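Local coordinates for soluble epoxide hydrolase (Bacillus megaterium, PDB 4INZ), which is a soluble enzyme of the alpha/beta hydrolase fold, with a helical lid set over one end of a mostly parallel central sheet, at residues A[47-55]-A[200-208]; A[247-258]-A[273-284]. The protein carries 1 engineered substitution. One frame throughout, in Å; residues are numbered along the deposited sequence. Where two conformers were deposited one is given.

Interaction 1 of 2, residues A[47-55]-A[200-208]; sequences FPDFSHIWR and DVQAYMNSW
Helix 198-210 belongs to the helical insertion between strands 131-137 and 248-253, this family's lid, and rests Tyr204 and Ser207 on Phe50 of the loop after strand 40-44. The Phe50 edge meets the Tyr204 face in a T-shaped stack with planes 89° apart, Phe50 CE1 standing over the ring, 3.9 Å from Tyr204 CG. Ser207 CB sits 3.4 Å from the Phe50 centroid, almost on the ring normal, in a CH-pi contact, while His52 CB lies over the opposite face. Tyr204 OH donates to Asp49 OD1 at 2.8 Å, approaching from above the carboxylate plane. Pro48, after a cis peptide bond, ends the HGXP sequence known from epoxide hydrolases; its O receives Trp208 NE1 at 2.9 Å in a nearly straight bond (163°) lying in the indole plane.

His52 carries CG anti to its own N (chi1 -172°), which lets NE2 donate to Asp200 OD1 at 2.8 Å, on the anti side, with Ala203 CB over one imidazole face and Arg55 CD over the other. Arg55 NE is 3.2 Å from that same Asp200 OD1, which lies well out of the guanidinium plane, so the salt bridge rests on charge alone; Arg55 NH1 turns instead to His52 O and His288. Bonded also by Thr197 N and a water, the buried Asp200 carboxylate is probably kept ionised, so charge as well as aromatic packing joins lid and core.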
loop_
_atom_site.group_PDB
_atom_site.type_symbol
_atom_site.label_atom_id
_atom_site.label_comp_id
_atom_site.label_asym_id
_atom_site.label_seq_id
_atom_site.Cartn_x
_atom_site.Cartn_y
_atom_site.Cartn_z
ATOM N N PHE A 47 4.608 1.219 -3.334
ATOM C CA PHE A 47 5.803 1.552 -4.105
ATOM C C PHE A 47 5.828 3.021 -4.514
ATOM O O PHE A 47 4.824 3.541 -4.999
ATOM C CB PHE A 47 5.835 0.696 -5.375
ATOM C CG PHE A 47 6.954 1.053 -6.312
ATOM C CD1 PHE A 47 8.192 0.436 -6.193
ATOM C CD2 PHE A 47 6.775 2.012 -7.303
ATOM C CE1 PHE A 47 9.226 0.762 -7.046
ATOM C CE2 PHE A 47 7.813 2.344 -8.162
ATOM C CZ PHE A 47 9.043 1.716 -8.027
ATOM N N PRO A 48 6.986 3.695 -4.370
ATOM C CA PRO A 48 8.264 3.251 -3.817
ATOM C C PRO A 48 8.493 3.878 -2.454
ATOM O O PRO A 48 9.593 4.362 -2.174
ATOM C CB PRO A 48 9.259 3.860 -4.796
ATOM C CG PRO A 48 8.648 5.206 -5.086
ATOM C CD PRO A 48 7.133 5.006 -5.029
ATOM N N ASP A 49 7.465 3.874 -1.617
ATOM C CA ASP A 49 7.559 4.500 -0.306
ATOM C C ASP A 49 8.040 3.501 0.739
ATOM O O ASP A 49 8.734 2.543 0.417
ATOM C CB ASP A 49 6.199 5.079 0.081
ATOM C CG ASP A 49 5.608 5.927 -1.028
ATOM O OD1 ASP A 49 6.194 6.984 -1.332
ATOM O OD2 ASP A 49 4.578 5.528 -1.611
ATOM N N PHE A 50 7.675 3.750 1.989
ATOM C CA PHE A 50 8.038 2.883 3.102
ATOM C C PHE A 50 7.307 3.391 4.332
ATOM O O PHE A 50 6.432 4.237 4.214
ATOM C CB PHE A 50 9.567 2.827 3.313
ATOM C CG PHE A 50 10.200 4.140 3.725
ATOM C CD1 PHE A 50 10.154 5.255 2.895
ATOM C CD2 PHE A 50 10.899 4.233 4.922
ATOM C CE1 PHE A 50 10.764 6.453 3.268
ATOM C CE2 PHE A 50 11.521 5.427 5.308
ATOM C CZ PHE A 50 11.454 6.537 4.477
ATOM N N SER A 51 7.653 2.878 5.508
ATOM C CA SER A 51 6.898 3.204 6.715
ATOM C C SER A 51 6.727 4.707 6.949
ATOM O O SER A 51 5.701 5.151 7.479
ATOM C CB SER A 51 7.545 2.539 7.934
ATOM O OG SER A 51 8.929 2.859 7.991
ATOM N N HIS A 52 7.725 5.488 6.549
ATOM C CA HIS A 52 7.728 6.929 6.814
ATOM C C HIS A 52 6.535 7.655 6.175
ATOM O O HIS A 52 6.157 8.737 6.621
ATOM C CB HIS A 52 9.047 7.536 6.317
ATOM C CG HIS A 52 9.256 8.969 6.696
ATOM N ND1 HIS A 52 9.484 9.373 7.995
ATOM C CD2 HIS A 52 9.313 10.091 5.938
ATOM C CE1 HIS A 52 9.656 10.686 8.023
ATOM N NE2 HIS A 52 9.560 11.146 6.788
ATOM N N ILE A 53 5.937 7.075 5.137
ATOM C CA ILE A 53 4.835 7.776 4.471
ATOM C C ILE A 53 3.664 7.998 5.435
ATOM O O ILE A 53 2.843 8.902 5.241
ATOM C CB ILE A 53 4.360 7.071 3.177
ATOM C CG1 ILE A 53 3.461 8.009 2.362
ATOM C CG2 ILE A 53 3.630 5.751 3.496
ATOM C CD1 ILE A 53 3.237 7.532 0.950
ATOM N N TRP A 54 3.616 7.192 6.493
ATOM C CA TRP A 54 2.507 7.227 7.441
ATOM C C TRP A 54 2.756 8.130 8.646
ATOM O O TRP A 54 1.954 8.158 9.588
ATOM C CB TRP A 54 2.207 5.814 7.938
ATOM C CG TRP A 54 1.813 4.874 6.858
ATOM C CD1 TRP A 54 2.540 3.814 6.379
ATOM C CD2 TRP A 54 0.593 4.898 6.116
ATOM N NE1 TRP A 54 1.835 3.171 5.385
ATOM C CE2 TRP A 54 0.638 3.815 5.207
ATOM C CE3 TRP A 54 -0.538 5.721 6.139
ATOM C CZ2 TRP A 54 -0.407 3.541 4.320
ATOM C CZ3 TRP A 54 -1.583 5.441 5.260
ATOM C CH2 TRP A 54 -1.507 4.359 4.363
ATOM N N ARG A 55 3.859 8.871 8.613
ATOM C CA ARG A 55 4.293 9.657 9.771
ATOM C C ARG A 55 3.190 10.506 10.425
ATOM O O ARG A 55 3.131 10.613 11.656
ATOM C CB ARG A 55 5.484 10.541 9.385
ATOM C CG ARG A 55 5.184 11.539 8.265
ATOM C CD ARG A 55 6.478 11.997 7.589
ATOM N NE ARG A 55 6.233 12.970 6.530
ATOM C CZ ARG A 55 5.847 12.646 5.301
ATOM N NH1 ARG A 55 5.661 11.367 4.978
ATOM N NH2 ARG A 55 5.640 13.600 4.397
ATOM N N ASP A 200 12.331 14.865 5.304
ATOM C CA ASP A 200 11.570 13.797 4.657
ATOM C C ASP A 200 12.331 13.277 3.447
ATOM O O ASP A 200 12.377 12.067 3.196
ATOM C CB ASP A 200 10.192 14.280 4.193
ATOM C CG ASP A 200 9.259 14.584 5.340
ATOM O OD1 ASP A 200 9.336 13.908 6.391
ATOM O OD2 ASP A 200 8.439 15.507 5.178
ATOM N N VAL A 201 12.910 14.198 2.680
ATOM C CA VAL A 201 13.667 13.825 1.492
ATOM C C VAL A 201 14.838 12.929 1.891
ATOM O O VAL A 201 15.084 11.893 1.268
ATOM C CB VAL A 201 14.166 15.079 0.717
ATOM C CG1 VAL A 201 15.177 14.695 -0.362
ATOM C CG2 VAL A 201 12.985 15.829 0.108
ATOM N N GLN A 202 15.539 13.317 2.948
ATOM C CA GLN A 202 16.666 12.531 3.448
ATOM C C GLN A 202 16.225 11.137 3.883
ATOM O O GLN A 202 16.928 10.145 3.645
ATOM C CB GLN A 202 17.347 13.256 4.613
ATOM C CG GLN A 202 18.573 12.524 5.158
ATOM C CD GLN A 202 19.685 12.443 4.137
ATOM O OE1 GLN A 202 20.430 13.406 3.944
ATOM N NE2 GLN A 202 19.801 11.289 3.468
ATOM N N ALA A 203 15.066 11.059 4.526
ATOM C CA ALA A 203 14.548 9.772 4.968
ATOM C C ALA A 203 14.246 8.875 3.774
ATOM O O ALA A 203 14.537 7.682 3.795
ATOM C CB ALA A 203 13.309 9.949 5.825
ATOM N N TYR A 204 13.649 9.448 2.737
ATOM C CA TYR A 204 13.378 8.687 1.526
ATOM C C TYR A 204 14.670 8.218 0.872
ATOM O O TYR A 204 14.775 7.060 0.468
ATOM C CB TYR A 204 12.572 9.516 0.532
ATOM C CG TYR A 204 11.083 9.280 0.606
ATOM C CD1 TYR A 204 10.479 8.324 -0.196
ATOM C CD2 TYR A 204 10.281 10.016 1.472
ATOM C CE1 TYR A 204 9.119 8.109 -0.154
ATOM C CE2 TYR A 204 8.910 9.802 1.527
ATOM C CZ TYR A 204 8.336 8.844 0.712
ATOM O OH TYR A 204 6.974 8.623 0.755
ATOM N N MET A 205 15.651 9.112 0.764
ATOM C CA MET A 205 16.919 8.744 0.145
ATOM C C MET A 205 17.574 7.604 0.918
ATOM O O MET A 205 18.077 6.650 0.322
ATOM C CB MET A 205 17.877 9.937 0.061
ATOM C CG MET A 205 17.392 11.074 -0.838
ATOM S SD MET A 205 17.000 10.555 -2.523
ATOM C CE MET A 205 18.579 9.904 -3.061
ATOM N N ASN A 206 17.588 7.714 2.245
ATOM C CA ASN A 206 18.084 6.623 3.075
ATOM C C ASN A 206 17.350 5.313 2.800
ATOM O O ASN A 206 17.969 4.240 2.750
ATOM C CB ASN A 206 17.946 6.957 4.562
ATOM C CG ASN A 206 18.955 7.975 5.033
ATOM O OD1 ASN A 206 19.958 8.244 4.363
ATOM N ND2 ASN A 206 18.700 8.543 6.211
ATOM N N SER A 207 16.030 5.392 2.643
ATOM C CA SER A 207 15.233 4.190 2.443
ATOM C C SER A 207 15.631 3.479 1.157
ATOM O O SER A 207 15.657 2.253 1.104
ATOM C CB SER A 207 13.726 4.491 2.444
ATOM O OG SER A 207 13.276 4.964 1.182
ATOM N N TRP A 208 15.953 4.253 0.124
ATOM C CA TRP A 208 16.338 3.674 -1.161
ATOM C C TRP A 208 17.758 3.102 -1.126
ATOM O O TRP A 208 18.038 2.064 -1.743
ATOM C CB TRP A 208 16.160 4.702 -2.278
ATOM C CG TRP A 208 14.706 5.055 -2.462
ATOM C CD1 TRP A 208 13.629 4.250 -2.204
ATOM C CD2 TRP A 208 14.174 6.305 -2.905
ATOM N NE1 TRP A 208 12.458 4.921 -2.477
ATOM C CE2 TRP A 208 12.768 6.187 -2.904
ATOM C CE3 TRP A 208 14.752 7.513 -3.314
ATOM C CZ2 TRP A 208 11.930 7.232 -3.295
ATOM C CZ3 TRP A 208 13.914 8.555 -3.702
ATOM C CH2 TRP A 208 12.518 8.404 -3.687
HETATM O O HOH W 1 11.570 2.965 0.140
HETATM O O HOH W 2 6.259 15.982 6.503
#

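Interaction 2 of 2, residues A[247-258]-A[273-284]; sequences PVQIIWGNQDPT and NISVHRLAEASH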
loop_
_atom_site.group_PDB
_atom_site.type_symbol
_atom_site.label_atom_id
_atom_site.label_comp_id
_atom_site.label_asym_id
_atom_site.label_seq_id
_atom_site.Cartn_x
_atom_site.Cartn_y
_atom_site.Cartn_z
ATOM N N PRO A 247 -16.378 -3.382 8.196
ATOM C CA PRO A 247 -16.495 -1.957 7.878
ATOM C C PRO A 247 -15.241 -1.460 7.168
ATOM O O PRO A 247 -14.127 -1.739 7.619
ATOM C CB PRO A 247 -16.614 -1.293 9.257
ATOM C CG PRO A 247 -17.018 -2.400 10.191
ATOM C CD PRO A 247 -16.337 -3.618 9.647
ATOM N N VAL A 248 -15.431 -0.726 6.077
ATOM C CA VAL A 248 -14.322 -0.233 5.270
ATOM C C VAL A 248 -14.482 1.254 4.973
ATOM O O VAL A 248 -15.589 1.731 4.702
ATOM C CB VAL A 248 -14.212 -0.988 3.930
ATOM C CG1 VAL A 248 -13.070 -0.424 3.092
ATOM C CG2 VAL A 248 -14.001 -2.477 4.173
ATOM N N GLN A 249 -13.366 1.975 5.036
ATOM C CA GLN A 249 -13.314 3.374 4.637
ATOM C C GLN A 249 -12.299 3.528 3.516
ATOM O O GLN A 249 -11.154 3.099 3.663
ATOM C CB GLN A 249 -12.871 4.258 5.804
ATOM C CG GLN A 249 -12.619 5.713 5.387
ATOM C CD GLN A 249 -13.906 6.507 5.237
ATOM O OE1 GLN A 249 -14.760 6.496 6.126
ATOM N NE2 GLN A 249 -14.050 7.196 4.113
ATOM N N ILE A 250 -12.720 4.145 2.410
ATOM C CA ILE A 250 -11.813 4.516 1.335
ATOM C C ILE A 250 -11.500 6.002 1.450
ATOM O O ILE A 250 -12.403 6.811 1.671
ATOM C CB ILE A 250 -12.440 4.314 -0.052
ATOM C CG1 ILE A 250 -12.967 2.889 -0.227
ATOM C CG2 ILE A 250 -11.458 4.715 -1.145
ATOM C CD1 ILE A 250 -12.015 1.831 0.175
ATOM N N ILE A 251 -10.223 6.356 1.307
ATOM C CA ILE A 251 -9.794 7.757 1.278
ATOM C C ILE A 251 -8.950 7.937 0.025
ATOM O O ILE A 251 -7.854 7.393 -0.072
ATOM C CB ILE A 251 -8.987 8.130 2.534
ATOM C CG1 ILE A 251 -9.821 7.818 3.785
ATOM C CG2 ILE A 251 -8.592 9.606 2.495
ATOM C CD1 ILE A 251 -9.105 8.070 5.109
ATOM N N TRP A 252 -9.472 8.691 -0.939
ATOM C CA TRP A 252 -9.013 8.572 -2.318
ATOM C C TRP A 252 -8.667 9.916 -2.923
ATOM O O TRP A 252 -9.506 10.815 -2.954
ATOM C CB TRP A 252 -10.133 7.943 -3.152
ATOM C CG TRP A 252 -9.712 7.543 -4.533
ATOM C CD1 TRP A 252 -9.674 8.335 -5.644
ATOM C CD2 TRP A 252 -9.279 6.244 -4.951
ATOM N NE1 TRP A 252 -9.242 7.606 -6.731
ATOM C CE2 TRP A 252 -8.996 6.319 -6.331
ATOM C CE3 TRP A 252 -9.112 5.023 -4.296
ATOM C CZ2 TRP A 252 -8.551 5.218 -7.063
ATOM C CZ3 TRP A 252 -8.674 3.929 -5.028
ATOM C CH2 TRP A 252 -8.393 4.037 -6.393
ATOM N N GLY A 253 -7.440 10.048 -3.423
ATOM C CA GLY A 253 -7.029 11.277 -4.079
ATOM C C GLY A 253 -7.477 11.259 -5.527
ATOM O O GLY A 253 -7.042 10.403 -6.298
ATOM N N ASN A 254 -8.342 12.195 -5.910
ATOM C CA ASN A 254 -8.892 12.174 -7.266
ATOM C C ASN A 254 -7.877 12.388 -8.388
ATOM O O ASN A 254 -8.105 11.950 -9.521
ATOM C CB ASN A 254 -10.036 13.185 -7.410
ATOM C CG ASN A 254 -11.313 12.711 -6.761
ATOM O OD1 ASN A 254 -11.451 11.531 -6.445
ATOM N ND2 ASN A 254 -12.265 13.628 -6.569
ATOM N N GLN A 255 -6.776 13.075 -8.091
ATOM C CA GLN A 255 -5.826 13.459 -9.138
ATOM C C GLN A 255 -4.786 12.378 -9.434
ATOM O O GLN A 255 -3.898 12.568 -10.272
ATOM C CB GLN A 255 -5.128 14.774 -8.781
ATOM C CG GLN A 255 -6.073 15.931 -8.539
ATOM C CD GLN A 255 -5.377 17.101 -7.870
ATOM O OE1 GLN A 255 -4.378 16.926 -7.164
ATOM N NE2 GLN A 255 -5.899 18.303 -8.085
ATOM N N ASP A 256 -4.904 11.242 -8.751
ATOM C CA ASP A 256 -3.975 10.130 -8.931
ATOM C C ASP A 256 -3.859 9.717 -10.398
ATOM O O ASP A 256 -4.842 9.311 -11.003
ATOM C CB ASP A 256 -4.469 8.941 -8.117
ATOM C CG ASP A 256 -3.464 7.815 -8.052
ATOM O OD1 ASP A 256 -2.404 7.886 -8.713
ATOM O OD2 ASP A 256 -3.752 6.840 -7.340
ATOM N N PRO A 257 -2.648 9.797 -10.971
ATOM C CA PRO A 257 -2.465 9.399 -12.373
ATOM C C PRO A 257 -2.358 7.886 -12.572
ATOM O O PRO A 257 -2.401 7.421 -13.712
ATOM C CB PRO A 257 -1.133 10.055 -12.742
ATOM C CG PRO A 257 -0.378 10.090 -11.451
ATOM C CD PRO A 257 -1.416 10.359 -10.387
ATOM N N THR A 258 -2.238 7.128 -11.488
ATOM C CA THR A 258 -2.022 5.684 -11.570
ATOM C C THR A 258 -3.303 4.870 -11.401
ATOM O O THR A 258 -3.444 3.787 -11.962
ATOM C CB THR A 258 -1.009 5.232 -10.507
ATOM O OG1 THR A 258 0.228 5.930 -10.700
ATOM C CG2 THR A 258 -0.765 3.741 -10.609
ATOM N N ASN A 273 -20.539 -2.598 3.523
ATOM C CA ASN A 273 -20.432 -1.616 4.588
ATOM C C ASN A 273 -19.230 -0.729 4.339
ATOM O O ASN A 273 -18.232 -0.802 5.058
ATOM C CB ASN A 273 -20.311 -2.303 5.948
ATOM C CG ASN A 273 -20.332 -1.318 7.104
ATOM O OD1 ASN A 273 -20.262 -0.102 6.904
ATOM N ND2 ASN A 273 -20.409 -1.840 8.325
ATOM N N ILE A 274 -19.326 0.106 3.313
ATOM C CA ILE A 274 -18.202 0.939 2.917
ATOM C C ILE A 274 -18.565 2.420 2.914
ATOM O O ILE A 274 -19.717 2.796 2.642
ATOM C CB ILE A 274 -17.684 0.540 1.521
ATOM C CG1 ILE A 274 -16.269 1.080 1.290
ATOM C CG2 ILE A 274 -18.658 0.997 0.438
ATOM C CD1 ILE A 274 -15.560 0.430 0.123
ATOM N N SER A 275 -17.579 3.251 3.237
ATOM C CA SER A 275 -17.707 4.697 3.110
ATOM C C SER A 275 -16.570 5.180 2.235
ATOM O O SER A 275 -15.460 4.650 2.311
ATOM C CB SER A 275 -17.634 5.386 4.472
ATOM O OG SER A 275 -18.620 4.872 5.344
ATOM N N VAL A 276 -16.842 6.176 1.404
ATOM C CA VAL A 276 -15.838 6.693 0.481
ATOM C C VAL A 276 -15.694 8.199 0.649
ATOM O O VAL A 276 -16.688 8.925 0.650
ATOM C CB VAL A 276 -16.225 6.418 -0.983
ATOM C CG1 VAL A 276 -15.171 6.987 -1.919
ATOM C CG2 VAL A 276 -16.406 4.920 -1.228
ATOM N N HIS A 277 -14.452 8.657 0.800
ATOM C CA HIS A 277 -14.149 10.088 0.852
ATOM C C HIS A 277 -13.161 10.395 -0.252
ATOM O O HIS A 277 -12.084 9.802 -0.302
ATOM C CB HIS A 277 -13.517 10.465 2.190
ATOM C CG HIS A 277 -13.373 11.938 2.391
ATOM N ND1 HIS A 277 -12.266 12.650 1.969
ATOM C CD2 HIS A 277 -14.201 12.839 2.966
ATOM C CE1 HIS A 277 -12.418 13.923 2.287
ATOM N NE2 HIS A 277 -13.587 14.063 2.888
ATOM N N ARG A 278 -13.519 11.322 -1.136
ATOM C CA ARG A 278 -12.659 11.668 -2.263
ATOM C C ARG A 278 -12.081 13.065 -2.095
ATOM O O ARG A 278 -12.819 14.016 -1.864
ATOM C CB ARG A 278 -13.458 11.615 -3.564
ATOM C CG ARG A 278 -13.975 10.242 -3.937
ATOM C CD ARG A 278 -14.877 10.378 -5.157
ATOM N NE ARG A 278 -14.977 9.151 -5.930
ATOM C CZ ARG A 278 -14.783 9.086 -7.246
ATOM N NH1 ARG A 278 -14.888 7.924 -7.877
ATOM N NH2 ARG A 278 -14.483 10.189 -7.929
ATOM N N LEU A 279 -10.763 13.188 -2.220
ATOM C CA LEU A 279 -10.109 14.485 -2.110
ATOM C C LEU A 279 -9.861 15.056 -3.496
ATOM O O LEU A 279 -9.139 14.465 -4.294
ATOM C CB LEU A 279 -8.777 14.360 -1.366
ATOM C CG LEU A 279 -8.841 13.876 0.080
ATOM C CD1 LEU A 279 -8.892 12.360 0.157
ATOM C CD2 LEU A 279 -7.636 14.397 0.839
ATOM N N ALA A 280 -10.460 16.207 -3.781
ATOM C CA ALA A 280 -10.285 16.841 -5.079
ATOM C C ALA A 280 -8.857 17.346 -5.288
ATOM O O ALA A 280 -8.363 17.378 -6.415
ATOM C CB ALA A 280 -11.289 17.981 -5.261
ATOM N N GLU A 281 -8.193 17.730 -4.204
ATOM C CA GLU A 281 -6.883 18.368 -4.309
ATOM C C GLU A 281 -5.725 17.469 -3.873
ATOM O O GLU A 281 -4.646 17.956 -3.525
ATOM C CB GLU A 281 -6.855 19.678 -3.512
ATOM C CG GLU A 281 -7.968 20.655 -3.873
ATOM C CD GLU A 281 -7.798 21.250 -5.258
ATOM O OE1 GLU A 281 -6.764 20.969 -5.903
ATOM O OE2 GLU A 281 -8.694 22.001 -5.698
ATOM N N ALA A 282 -5.947 16.158 -3.888
ATOM C CA ALA A 282 -4.862 15.226 -3.607
ATOM C C ALA A 282 -4.684 14.237 -4.738
ATOM O O ALA A 282 -5.637 13.893 -5.445
ATOM C CB ALA A 282 -5.095 14.495 -2.320
ATOM N N SER A 283 -3.453 13.771 -4.885
ATOM C CA SER A 283 -3.104 12.833 -5.932
ATOM C C SER A 283 -2.950 11.444 -5.319
ATOM O O SER A 283 -3.796 11.007 -4.545
ATOM C CB SER A 283 -1.817 13.287 -6.628
ATOM O OG SER A 283 -1.543 12.499 -7.775
ATOM N N HIS A 284 -1.859 10.765 -5.645
ATOM C CA HIS A 284 -1.691 9.348 -5.313
ATOM C C HIS A 284 -1.648 9.005 -3.818
ATOM O O HIS A 284 -1.997 7.884 -3.414
ATOM C CB HIS A 284 -0.413 8.818 -5.977
ATOM C CG HIS A 284 -0.180 7.355 -5.762
ATOM N ND1 HIS A 284 -1.010 6.385 -6.279
ATOM C CD2 HIS A 284 0.798 6.698 -5.092
ATOM C CE1 HIS A 284 -0.557 5.192 -5.933
ATOM N NE2 HIS A 284 0.541 5.353 -5.215
HETATM O O HOH W 3 -17.941 2.430 6.338
#
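The His284 imidazole has the Asp256 carboxylate at its edge, and the two planes stand 66° apart; the His113 ring also meets this imidazole. The two side chains run alongside each other, pointing the same way, each with CG anti to its backbone N (chi1 -171° for Asp256, -177° for His284). His284 ND1 donates within its ring plane to Asp256 OD2 at 3.0 Å, reaching that oxygen from above the carboxylate plane. Thr258 N holds Asp256 OD1 at 2.9 Å in an Asx turn.

This pair crowns two parallel neighbours at the edge of the sheet, strands 248-253 and 274-279, whose axes come within 4.7 Å. The backbone ladder runs from Val248 to Asn254, and Ile250 O is gripped twice, by His277 N at 2.9 Å and by Gln249 NE2 from the opposite face of the carbonyl plane. Ile250 CG1 packs 3.6 Å from Ile274 CD1 on the side of the sheet covered by Trp121 of helix 115-126. On the side facing helix 291-303, Ile251 CG2 meets Leu279 CD1. Type I turns Gly253-Asp256 and Leu279-Ala282 take over at the strand ends, and the ladder's register is not kept: Gln255 N bonds to Ala282 O at 3.0 Å.

The loops after these strands are where this fold usually keeps its acid and histidine. With OD1 and OD2 each engaged by a different donor, the Asp256 carboxylate is restrained in rotation beside His284.

Overall arrangement
Interaction 1 seats the lid on a core loop, whereas interaction 2 forms one edge of the sheet and the turns at its tip. Their centres lie 21 Å apart, yet their nearest atoms come within about 5 Å without touching. Asp114, at the place of the nucleophile elbow between strand 108-112 and helix 115-126, reaches both: it accepts a hydrogen bond from Phe47 N, and its other carboxylate oxygen is close to His284 NE2. His113 touches both Trp54 and His284. Helix 286-289, just after segment 273-284, supplies His288, which bonds to Arg55 and packs against Tyr204. A PEG molecule, probably from the crystallisation liquor, sits about 6 Å from the Thr258 side chain.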